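Local coordinates for protein malate dehydrogenase (Entamoeba histolytica, PDB 3I0P) that probably catalyses the reversible, NAD-dependent oxidation of malate to oxaloacetate, at residues 27-30 with 31-35; 54-58 with 59-63; 14-17 with 18-22; 344-347 with 348-352; 335-339 with 340-344. One frame throughout, in Å; residues are numbered along the deposited sequence.

Contact 1: residues 27-30 with 31-35; sequences SDEE and NARMV
N31 lies in the first turn of helix 29-45, and its backbone N gives a capping bond to OD2 of D28, the N-cap residue, over 2.9 Å. The bond runs to the anti lone pair of OD2. With chi1 at 164°, the D28 carboxylate folds back beside its own carbonyl carbon, which is what brings it over the helix start. The N31 side chain crosses that of D28 at about a right angle and sends ND2 away to the carbonyl oxygens of P70 and A72. A32 follows with a routine helical bond, N to D28 O at 2.9 Å. R33 then reaches back one turn to E29. Its guanidinium takes the carboxylate side-on, NH2 to OE1 of E29 at 3.0 Å and NE to OE2 of E29 at 3.1 Å, the two planes 28° apart. The OE1 partner lies in the guanidinium plane, the OE2 partner somewhat tilted from it. M34 lays its CE 3.5 Å from OE2 of E30, whose other oxygen pairs with K73. Chemically, acidic side chains sit where the N-terminal end of the helix dipole should favour negative charge, and E29, held by R33 and by Y19 OH, probably stays ionised.

Contact 2: residues 54-58 with 59-63; sequences RFKTV and YIDRI
F55 and I60 meet because their first torsions converge: CG of F55 stands opposite its backbone N (chi1 -175°), while I60 turns CG1 back beside its own N (chi1 -51°). CG1 of I60 thereby comes over one face of the F55 ring, a CH-pi contact 3.8 Å from the centroid, and CD1 of I60 lies 3.5 Å from CZ of F55. The polar counterpart is K56 with D61. The lysine chain runs out extended and bends only at its last torsion, which returns NZ to the carboxylate: OD1 of D61 receives it on the syn lone pair at 2.9 Å, and OD2 takes a weak second bond. Both pairs are five residues apart, and the backbone explains why. The helix opens with a wider, pi-type turn, in which I60 N bonds to F55 O at 3.1 Å and D61 N to K56 O at 2.7 Å. F55 O also accepts Y59 N, which approaches from above the carbonyl plane. Next to this turn, V58 CG1 sits over a face of the Y59 ring, 3.9 Å from its centroid. Y59 OH bonds to ND1 of H123, and its ring meets that of H94. F55 is packed against M18, V21 and L22 of helix 11-24, L39 of helix 29-45 and L355 of helix 346-359, while K56 touches E351 and E354 of that last helix.

Contact 3: residues 14-17 with 18-22; sequences IKEF and MYQVL
F17 and V21 make the main apolar contact here, one turn apart on helix 11-24. CG2 of V21 comes over one face of the F17 ring, a CH-pi contact 3.7 Å from the centroid, displaced toward the rim on the CZ side, where CZ of F17 lies 3.6 Å from it. The ring is within reach because F17 swings CG away from its backbone N (chi1 174°). A looser apolar pair precedes it: CE of M18 lies 4.1 Å from CG2 of I14, the two side chains running alongside each other. Among polar side chains, E16 is modelled in two conformers, and in one of them NE2 of Q20 comes 3.4 Å from OE1 of E16, a weak bond that must be counted doubtful. Backbone bonds are regular i to i+4 links, such as V21 N to F17 O at 3.0 Å. The helix is amphipathic, with E16 on its exposed side. F17 packs onto M352, L355 and S356 of helix 346-359, M18 and V21 face helix 55-64, and Y19 packs onto A32 and R36 of helix 29-45.

Contact 4: residues 344-347 with 348-352; sequences LPLV and TINEM
T348 and V347, with L344, three residues before V347, bury the most surface where strand 342-345 turns into helix 346-359. T348 packs beside P345: its OG1 lies 3.8 Å from CD of the proline, the two side chains pointing the same way. The hydroxyl reaches that position because it stands opposite the T348 carbonyl carbon, beside the backbone N (chi1 -49°), and CG2 of T348 lies 4.2 Å from CD1 of L344. V347 places CG1 between its backbone N and carbonyl carbon and CG2 alongside the next turn, where CG2 runs beside the E351 chain, 4.1 Å from OE2 of that residue. L344 is the strand's contribution to the apolar side. Its CD1 touches SD of M352 at 3.8 Å, the side chains crossing at about a right angle, and its CB meets CD1 of I349 at 4.0 Å. L344 thus touches two helix residues a turn apart, I349 and M352. Around it stand V9 of strand 6-9, I14 of helix 11-24 and I52. P345 is the N-cap residue, and its O accepts I349 N at 3.2 Å in the carbonyl plane, with a weak, bent second bond from T348 N. L346 O and V347 O continue the pattern, receiving N350 N and E351 N. The chemistry is therefore divided: the turn from strand to helix is fixed by main-chain bonds starting at a proline carbonyl, while sulfur and methyl packing joins the side chains of strand and helix on the buried side.

Contact 5: residues 335-339 with 340-344; sequences QKRRK and FGDDL
D342 and R337 meet where helix 328-340 ends and strand 342-345 begins, a helix-to-strand junction made at a glycine of positive phi. OD1 of D342 sits over the centre of the R337 guanidinium face, 3.3 Å from CZ, with the two planes 22° apart. This is a salt bridge of charges alone, OD1 being 3.4 Å from NE of R337 with no N-H aimed at it. The guanidinium spends its N-H groups further out: NH1 pairs with D48 and bonds to the carbonyl of D43, which would hold the arginine plane flat beneath the aspartate. Behind this pair stands the backbone. G341, at phi 84°, leaves the helix and carries D342 back over R337, while G341 N keeps a bond of 3.0 Å to R337 O, coming from above the carbonyl plane. F340 N closes the preceding turn on K336 O, also at 3.0 Å. Past the junction, D342 pairs through its backbone with V9 of strand 6-9. On the exposed side, K339 turns CG into the space between its backbone N and carbonyl carbon (chi1 54°), and that CG stands directly over the centroid of the F340 ring at 3.7 Å.

In the fold
The contacts come from residues 14-63 and 335-352, in helices of the N-terminal and C-terminal parts of the chain and in strand 342-345, which pairs with strand 6-9. Contacts 1 and 3 touch, their centres 10 Å apart: S27 N lies 3.0 Å from L22 O, a probable hydrogen bond. Contact 3 also packs against contact 2, with I60 CD1 4.1 Å from V21 CG1. Contacts 4 and 5 share L344, whose CD1 is 4.1 Å from I14 CD1 of contact 3. Contact 1 stays apart from contacts 4 and 5, their centres 23 and 24 Å away. Toward the cofactor, the Y59 side chain of contact 2 is about 7 Å from a bound NAD and that of R337 in contact 5 about 12 Å.

Contact 1: residues 27-30 with 31-35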
# COMPACT_ATOMS: atom_id res chain seq x y z
N SER A 27 25.86 -13.68 -20.82
CA SER A 27 25.72 -12.66 -19.77
C SER A 27 27.06 -12.14 -19.26
O SER A 27 28.04 -12.88 -19.17
CB SER A 27 24.93 -13.19 -18.58
OG SER A 27 23.66 -13.68 -19.00
N ASP A 28 27.10 -10.85 -18.94
CA ASP A 28 28.17 -10.29 -18.15
C ASP A 28 28.22 -11.08 -16.84
O ASP A 28 27.17 -11.44 -16.29
CB ASP A 28 27.91 -8.81 -17.88
CG ASP A 28 28.78 -8.26 -16.76
OD1 ASP A 28 29.76 -7.54 -17.05
OD2 ASP A 28 28.49 -8.55 -15.57
N GLU A 29 29.43 -11.36 -16.35
CA GLU A 29 29.59 -12.22 -15.19
C GLU A 29 28.88 -11.69 -13.94
O GLU A 29 28.18 -12.45 -13.25
CB GLU A 29 31.06 -12.52 -14.91
CG GLU A 29 31.27 -13.63 -13.90
CD GLU A 29 31.32 -13.15 -12.46
OE1 GLU A 29 31.47 -11.92 -12.23
OE2 GLU A 29 31.23 -14.00 -11.56
N GLU A 30 29.05 -10.40 -13.64
CA GLU A 30 28.36 -9.82 -12.50
C GLU A 30 26.83 -9.89 -12.69
O GLU A 30 26.11 -10.22 -11.74
CB GLU A 30 28.82 -8.39 -12.23
CG GLU A 30 28.37 -7.84 -10.87
CD GLU A 30 28.72 -6.36 -10.67
OE1 GLU A 30 29.24 -5.72 -11.62
OE2 GLU A 30 28.48 -5.86 -9.54
N ASN A 31 26.36 -9.61 -13.90
CA ASN A 31 24.94 -9.77 -14.24
C ASN A 31 24.42 -11.17 -13.94
O ASN A 31 23.34 -11.32 -13.36
CB ASN A 31 24.67 -9.41 -15.71
CG ASN A 31 24.65 -7.90 -15.97
OD1 ASN A 31 24.98 -7.09 -15.09
ND2 ASN A 31 24.28 -7.53 -17.20
N ALA A 32 25.18 -12.20 -14.32
CA ALA A 32 24.78 -13.58 -14.03
C ALA A 32 24.59 -13.78 -12.54
O ALA A 32 23.65 -14.44 -12.12
CB ALA A 32 25.79 -14.58 -14.59
N ARG A 33 25.48 -13.19 -11.73
CA ARG A 33 25.39 -13.28 -10.28
C ARG A 33 24.17 -12.57 -9.69
O ARG A 33 23.48 -13.12 -8.84
CB ARG A 33 26.68 -12.79 -9.62
CG ARG A 33 27.65 -13.91 -9.29
CD ARG A 33 28.87 -13.41 -8.54
NE ARG A 33 29.66 -12.47 -9.33
CZ ARG A 33 30.02 -11.26 -8.93
NH1 ARG A 33 29.68 -10.81 -7.72
NH2 ARG A 33 30.74 -10.49 -9.74
N MET A 34 23.91 -11.35 -10.15
CA MET A 34 22.77 -10.58 -9.66
C MET A 34 21.46 -11.32 -9.96
O MET A 34 20.62 -11.45 -9.09
CB MET A 34 22.75 -9.17 -10.25
CG MET A 34 23.85 -8.25 -9.71
SD MET A 34 23.73 -6.58 -10.40
CE MET A 34 25.02 -5.71 -9.51
N VAL A 35 21.33 -11.82 -11.19
CA VAL A 35 20.14 -12.52 -11.66
C VAL A 35 19.91 -13.85 -10.97
O VAL A 35 18.78 -14.16 -10.57
CB VAL A 35 20.20 -12.74 -13.19
CG1 VAL A 35 19.11 -13.70 -13.68
CG2 VAL A 35 20.11 -11.40 -13.90

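Contact 2: residues 54-58 with 59-63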
# COMPACT_ATOMS: atom_id res chain seq x y z
N ARG A 54 10.98 -21.29 -13.86
CA ARG A 54 10.65 -20.29 -14.85
C ARG A 54 11.93 -19.83 -15.53
O ARG A 54 11.91 -18.95 -16.38
CB ARG A 54 9.97 -19.12 -14.14
CG ARG A 54 8.85 -18.45 -14.91
CD ARG A 54 7.86 -19.44 -15.53
NE ARG A 54 6.99 -20.07 -14.54
CZ ARG A 54 6.23 -21.13 -14.78
NH1 ARG A 54 6.24 -21.67 -16.00
NH2 ARG A 54 5.46 -21.65 -13.83
N PHE A 55 13.04 -20.45 -15.16
CA PHE A 55 14.35 -20.08 -15.67
C PHE A 55 14.39 -20.15 -17.19
O PHE A 55 14.74 -19.16 -17.84
CB PHE A 55 15.42 -21.00 -15.07
CG PHE A 55 16.83 -20.63 -15.44
CD1 PHE A 55 17.31 -19.34 -15.24
CD2 PHE A 55 17.69 -21.60 -15.94
CE1 PHE A 55 18.61 -19.01 -15.57
CE2 PHE A 55 18.99 -21.28 -16.27
CZ PHE A 55 19.47 -19.98 -16.08
N LYS A 56 14.01 -21.30 -17.74
CA LYS A 56 14.10 -21.51 -19.18
C LYS A 56 13.20 -20.58 -20.02
O LYS A 56 13.69 -19.88 -20.92
CB LYS A 56 13.84 -22.97 -19.57
CG LYS A 56 14.36 -23.26 -20.96
CD LYS A 56 13.89 -24.58 -21.52
CE LYS A 56 14.01 -24.57 -23.05
NZ LYS A 56 12.90 -23.81 -23.71
N THR A 57 11.90 -20.57 -19.73
CA THR A 57 10.94 -19.86 -20.58
C THR A 57 10.94 -18.34 -20.38
O THR A 57 10.76 -17.60 -21.34
CB THR A 57 9.51 -20.38 -20.41
OG1 THR A 57 9.10 -20.20 -19.06
CG2 THR A 57 9.42 -21.86 -20.79
N VAL A 58 11.16 -17.88 -19.15
CA VAL A 58 11.03 -16.45 -18.85
C VAL A 58 12.35 -15.69 -19.01
O VAL A 58 12.36 -14.47 -19.20
CB VAL A 58 10.32 -16.21 -17.48
CG1 VAL A 58 10.33 -14.75 -17.06
CG2 VAL A 58 8.89 -16.73 -17.55
N TYR A 59 13.47 -16.41 -18.98
CA TYR A 59 14.78 -15.78 -19.09
C TYR A 59 15.62 -16.29 -20.27
O TYR A 59 15.92 -15.52 -21.19
CB TYR A 59 15.53 -15.83 -17.76
CG TYR A 59 14.72 -15.16 -16.66
CD1 TYR A 59 14.64 -13.77 -16.58
CD2 TYR A 59 13.99 -15.92 -15.73
CE1 TYR A 59 13.88 -13.15 -15.60
CE2 TYR A 59 13.23 -15.30 -14.75
CZ TYR A 59 13.18 -13.92 -14.68
OH TYR A 59 12.43 -13.31 -13.71
N ILE A 60 15.95 -17.59 -20.27
CA ILE A 60 16.82 -18.16 -21.30
C ILE A 60 16.21 -18.06 -22.70
O ILE A 60 16.83 -17.53 -23.62
CB ILE A 60 17.29 -19.61 -20.96
CG1 ILE A 60 17.89 -19.67 -19.53
CG2 ILE A 60 18.31 -20.13 -21.99
CD1 ILE A 60 19.05 -18.70 -19.26
N ASP A 61 14.98 -18.53 -22.86
CA ASP A 61 14.27 -18.41 -24.13
C ASP A 61 14.16 -16.97 -24.61
O ASP A 61 14.08 -16.70 -25.81
CB ASP A 61 12.85 -18.98 -24.01
CG ASP A 61 12.82 -20.51 -24.04
OD1 ASP A 61 13.88 -21.16 -24.19
OD2 ASP A 61 11.70 -21.05 -23.90
N ARG A 62 14.14 -16.03 -23.66
CA ARG A 62 13.95 -14.64 -24.01
C ARG A 62 15.26 -13.99 -24.44
O ARG A 62 15.27 -13.16 -25.35
CB ARG A 62 13.24 -13.88 -22.89
CG ARG A 62 11.86 -14.41 -22.62
CD ARG A 62 10.97 -13.34 -22.03
NE ARG A 62 9.64 -13.85 -21.69
CZ ARG A 62 8.81 -13.27 -20.82
NH1 ARG A 62 9.18 -12.17 -20.19
NH2 ARG A 62 7.63 -13.80 -20.58
N ILE A 63 16.36 -14.37 -23.78
CA ILE A 63 17.70 -13.99 -24.23
C ILE A 63 17.97 -14.52 -25.66
O ILE A 63 18.56 -13.82 -26.50
CB ILE A 63 18.79 -14.49 -23.26
CG1 ILE A 63 18.57 -13.90 -21.86
CG2 ILE A 63 20.18 -14.13 -23.79
CD1 ILE A 63 19.46 -14.50 -20.79

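Contact 3: residues 14-17 with 18-22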
# COMPACT_ATOMS: atom_id res chain seq x y z
N ILE A 14 21.11 -25.80 -7.99
CA ILE A 14 20.26 -24.87 -8.73
C ILE A 14 20.95 -23.52 -8.93
O ILE A 14 20.92 -22.97 -10.04
CB ILE A 14 18.89 -24.69 -8.02
CG1 ILE A 14 18.17 -26.04 -7.90
CG2 ILE A 14 18.01 -23.68 -8.76
CD1 ILE A 14 17.03 -26.04 -6.91
N LYS A 15 21.55 -23.01 -7.85
CA LYS A 15 22.33 -21.76 -7.82
C LYS A 15 23.44 -21.74 -8.85
O LYS A 15 23.49 -20.84 -9.69
CB LYS A 15 23.01 -21.61 -6.46
CG LYS A 15 22.48 -20.57 -5.51
CD LYS A 15 23.32 -20.61 -4.24
CE LYS A 15 23.44 -19.23 -3.58
NZ LYS A 15 23.42 -19.35 -2.09
N GLU A 16 24.32 -22.74 -8.77
CA GLU A 16 25.50 -22.85 -9.64
C GLU A 16 25.11 -23.05 -11.09
O GLU A 16 25.74 -22.49 -11.99
CB GLU A 16 26.38 -24.02 -9.19
CG GLU A 16 27.32 -24.58 -10.27
CD GLU A 16 28.59 -23.76 -10.46
OE1 GLU A 16 28.69 -22.65 -9.90
OE2 GLU A 16 29.49 -24.23 -11.18
N PHE A 17 24.05 -23.83 -11.31
CA PHE A 17 23.61 -24.20 -12.65
C PHE A 17 23.09 -22.98 -13.38
O PHE A 17 23.41 -22.76 -14.54
CB PHE A 17 22.51 -25.26 -12.58
CG PHE A 17 21.90 -25.60 -13.91
CD1 PHE A 17 22.59 -26.39 -14.82
CD2 PHE A 17 20.64 -25.12 -14.25
CE1 PHE A 17 22.03 -26.71 -16.06
CE2 PHE A 17 20.06 -25.44 -15.49
CZ PHE A 17 20.76 -26.23 -16.40
N MET A 18 22.31 -22.19 -12.66
CA MET A 18 21.69 -20.99 -13.20
C MET A 18 22.78 -20.02 -13.65
O MET A 18 22.71 -19.43 -14.73
CB MET A 18 20.79 -20.38 -12.13
CG MET A 18 19.42 -20.01 -12.62
SD MET A 18 18.04 -20.34 -11.50
CE MET A 18 18.67 -19.81 -9.90
N TYR A 19 23.81 -19.90 -12.83
CA TYR A 19 24.92 -19.00 -13.08
C TYR A 19 25.79 -19.46 -14.26
O TYR A 19 26.25 -18.63 -15.05
CB TYR A 19 25.73 -18.88 -11.79
CG TYR A 19 27.10 -18.25 -11.88
CD1 TYR A 19 27.25 -16.87 -12.05
CD2 TYR A 19 28.24 -19.03 -11.75
CE1 TYR A 19 28.53 -16.29 -12.11
CE2 TYR A 19 29.52 -18.47 -11.81
CZ TYR A 19 29.65 -17.10 -11.99
OH TYR A 19 30.91 -16.56 -12.04
N GLN A 20 25.99 -20.77 -14.40
CA GLN A 20 26.76 -21.29 -15.53
C GLN A 20 26.00 -21.13 -16.85
O GLN A 20 26.58 -20.71 -17.85
CB GLN A 20 27.19 -22.74 -15.32
CG GLN A 20 28.11 -23.01 -14.12
CD GLN A 20 29.43 -22.25 -14.14
OE1 GLN A 20 30.04 -22.03 -15.20
NE2 GLN A 20 29.90 -21.85 -12.95
N VAL A 21 24.71 -21.42 -16.84
CA VAL A 21 23.91 -21.29 -18.06
C VAL A 21 23.81 -19.82 -18.52
O VAL A 21 23.79 -19.53 -19.73
CB VAL A 21 22.51 -21.93 -17.92
CG1 VAL A 21 21.71 -21.78 -19.20
CG2 VAL A 21 22.65 -23.40 -17.57
N LEU A 22 23.78 -18.90 -17.56
CA LEU A 22 23.71 -17.47 -17.86
C LEU A 22 25.02 -16.96 -18.46
O LEU A 22 25.01 -16.08 -19.32
CB LEU A 22 23.32 -16.66 -16.63
CG LEU A 22 21.85 -16.67 -16.21
CD1 LEU A 22 21.69 -16.27 -14.74
CD2 LEU A 22 21.03 -15.75 -17.12

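Contact 4: residues 344-347 with 348-352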
# COMPACT_ATOMS: atom_id res chain seq x y z
N LEU A 344 11.54 -30.17 -7.23
CA LEU A 344 11.17 -29.60 -8.52
C LEU A 344 10.30 -30.55 -9.35
O LEU A 344 10.57 -31.76 -9.39
CB LEU A 344 12.42 -29.22 -9.32
CG LEU A 344 13.43 -28.31 -8.62
CD1 LEU A 344 14.61 -28.02 -9.54
CD2 LEU A 344 12.77 -27.02 -8.15
N PRO A 345 9.26 -30.01 -10.02
CA PRO A 345 8.46 -30.79 -10.95
C PRO A 345 9.32 -31.40 -12.05
O PRO A 345 10.45 -30.94 -12.27
CB PRO A 345 7.52 -29.75 -11.56
CG PRO A 345 7.39 -28.72 -10.51
CD PRO A 345 8.73 -28.64 -9.85
N LEU A 346 8.79 -32.42 -12.71
CA LEU A 346 9.48 -33.15 -13.77
C LEU A 346 9.76 -32.28 -14.99
O LEU A 346 10.81 -32.40 -15.61
CB LEU A 346 8.64 -34.35 -14.20
CG LEU A 346 9.41 -35.65 -14.49
CD1 LEU A 346 9.56 -36.50 -13.20
CD2 LEU A 346 8.76 -36.46 -15.66
N VAL A 347 8.82 -31.39 -15.31
CA VAL A 347 9.02 -30.44 -16.41
C VAL A 347 10.28 -29.59 -16.20
O VAL A 347 11.03 -29.36 -17.15
CB VAL A 347 7.74 -29.56 -16.69
CG1 VAL A 347 7.39 -28.66 -15.51
CG2 VAL A 347 7.91 -28.75 -17.97
N THR A 348 10.52 -29.16 -14.96
CA THR A 348 11.67 -28.30 -14.63
C THR A 348 12.96 -29.10 -14.76
O THR A 348 13.94 -28.63 -15.35
CB THR A 348 11.57 -27.69 -13.20
OG1 THR A 348 10.27 -27.11 -13.01
CG2 THR A 348 12.61 -26.61 -13.00
N ILE A 349 12.95 -30.31 -14.22
CA ILE A 349 14.07 -31.23 -14.34
C ILE A 349 14.45 -31.39 -15.81
O ILE A 349 15.63 -31.30 -16.17
CB ILE A 349 13.75 -32.61 -13.71
CG1 ILE A 349 13.48 -32.48 -12.21
CG2 ILE A 349 14.88 -33.61 -13.97
CD1 ILE A 349 14.63 -31.88 -11.41
N ASN A 350 13.44 -31.61 -16.65
CA ASN A 350 13.64 -31.79 -18.08
C ASN A 350 14.11 -30.52 -18.79
O ASN A 350 14.98 -30.58 -19.67
CB ASN A 350 12.39 -32.41 -18.72
CG ASN A 350 12.14 -33.84 -18.22
OD1 ASN A 350 13.08 -34.59 -17.95
ND2 ASN A 350 10.87 -34.20 -18.08
N GLU A 351 13.59 -29.38 -18.37
CA GLU A 351 14.12 -28.10 -18.84
C GLU A 351 15.61 -27.95 -18.50
O GLU A 351 16.40 -27.49 -19.34
CB GLU A 351 13.33 -26.93 -18.28
CG GLU A 351 11.99 -26.71 -18.93
CD GLU A 351 11.18 -25.64 -18.22
OE1 GLU A 351 11.65 -25.13 -17.19
OE2 GLU A 351 10.07 -25.32 -18.69
N MET A 352 15.99 -28.33 -17.28
CA MET A 352 17.38 -28.21 -16.81
C MET A 352 18.31 -29.12 -17.62
O MET A 352 19.36 -28.68 -18.09
CB MET A 352 17.51 -28.51 -15.32
CG MET A 352 16.87 -27.46 -14.42
SD MET A 352 16.84 -27.90 -12.66
CE MET A 352 18.57 -27.80 -12.20

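Contact 5: residues 335-339 with 340-344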
# COMPACT_ATOMS: atom_id res chain seq x y z
N GLN A 335 14.44 -22.03 5.45
CA GLN A 335 15.20 -22.88 6.38
C GLN A 335 15.13 -24.35 5.97
O GLN A 335 16.13 -25.07 5.96
CB GLN A 335 14.72 -22.70 7.83
CG GLN A 335 14.99 -21.31 8.44
CD GLN A 335 16.47 -20.92 8.44
OE1 GLN A 335 16.89 -20.08 7.64
NE2 GLN A 335 17.26 -21.53 9.32
N LYS A 336 13.92 -24.78 5.61
CA LYS A 336 13.65 -26.11 5.08
C LYS A 336 14.49 -26.40 3.82
O LYS A 336 15.21 -27.40 3.77
CB LYS A 336 12.15 -26.22 4.79
CG LYS A 336 11.66 -27.56 4.27
CD LYS A 336 10.13 -27.53 4.10
CE LYS A 336 9.50 -28.93 4.14
NZ LYS A 336 9.87 -29.74 2.95
N ARG A 337 14.41 -25.52 2.82
CA ARG A 337 15.04 -25.77 1.52
C ARG A 337 16.56 -25.63 1.53
O ARG A 337 17.27 -26.27 0.74
CB ARG A 337 14.41 -24.91 0.44
CG ARG A 337 13.01 -25.35 0.15
CD ARG A 337 12.44 -24.68 -1.05
NE ARG A 337 11.07 -25.11 -1.28
CZ ARG A 337 10.24 -24.52 -2.12
NH1 ARG A 337 10.63 -23.47 -2.81
NH2 ARG A 337 9.00 -24.98 -2.26
N ARG A 338 17.04 -24.78 2.43
CA ARG A 338 18.46 -24.57 2.62
C ARG A 338 19.16 -25.89 2.96
O ARG A 338 20.25 -26.15 2.46
CB ARG A 338 18.68 -23.53 3.72
CG ARG A 338 20.05 -22.89 3.71
CD ARG A 338 20.06 -21.65 4.63
NE ARG A 338 19.50 -20.47 3.97
CZ ARG A 338 20.17 -19.67 3.12
NH1 ARG A 338 21.44 -19.92 2.81
NH2 ARG A 338 19.57 -18.62 2.58
N LYS A 339 18.53 -26.72 3.78
CA LYS A 339 19.17 -27.96 4.22
C LYS A 339 18.72 -29.22 3.46
O LYS A 339 19.52 -30.12 3.26
CB LYS A 339 19.09 -28.14 5.75
CG LYS A 339 17.68 -28.06 6.34
CD LYS A 339 17.73 -27.67 7.82
CE LYS A 339 16.33 -27.50 8.41
NZ LYS A 339 16.29 -26.49 9.52
N PHE A 340 17.45 -29.26 3.04
CA PHE A 340 16.90 -30.46 2.40
C PHE A 340 16.73 -30.39 0.89
O PHE A 340 16.36 -31.38 0.26
CB PHE A 340 15.58 -30.85 3.05
CG PHE A 340 15.66 -31.03 4.53
CD1 PHE A 340 16.72 -31.75 5.11
CD2 PHE A 340 14.67 -30.50 5.37
CE1 PHE A 340 16.80 -31.92 6.49
CE2 PHE A 340 14.74 -30.68 6.75
CZ PHE A 340 15.81 -31.39 7.31
N GLY A 341 16.98 -29.21 0.30
CA GLY A 341 16.81 -29.02 -1.13
C GLY A 341 15.38 -28.69 -1.52
O GLY A 341 14.52 -28.52 -0.66
N ASP A 342 15.16 -28.60 -2.83
CA ASP A 342 13.91 -28.12 -3.40
C ASP A 342 13.32 -29.22 -4.28
O ASP A 342 14.00 -29.78 -5.14
CB ASP A 342 14.20 -26.85 -4.22
CG ASP A 342 12.94 -26.10 -4.67
OD1 ASP A 342 11.80 -26.47 -4.30
OD2 ASP A 342 13.11 -25.12 -5.43
N ASP A 343 12.06 -29.55 -4.05
CA ASP A 343 11.38 -30.56 -4.85
C ASP A 343 10.83 -29.96 -6.14
O ASP A 343 9.77 -29.32 -6.14
CB ASP A 343 10.28 -31.22 -4.03
CG ASP A 343 10.80 -31.98 -2.83
OD1 ASP A 343 11.67 -32.87 -2.99
OD2 ASP A 343 10.34 -31.68 -1.72
N LEU A 344 11.54 -30.17 -7.23
CA LEU A 344 11.17 -29.60 -8.52
C LEU A 344 10.30 -30.55 -9.35
O LEU A 344 10.57 -31.76 -9.39
CB LEU A 344 12.42 -29.22 -9.32
CG LEU A 344 13.43 -28.31 -8.62
CD1 LEU A 344 14.61 -28.02 -9.54
CD2 LEU A 344 12.77 -27.02 -8.15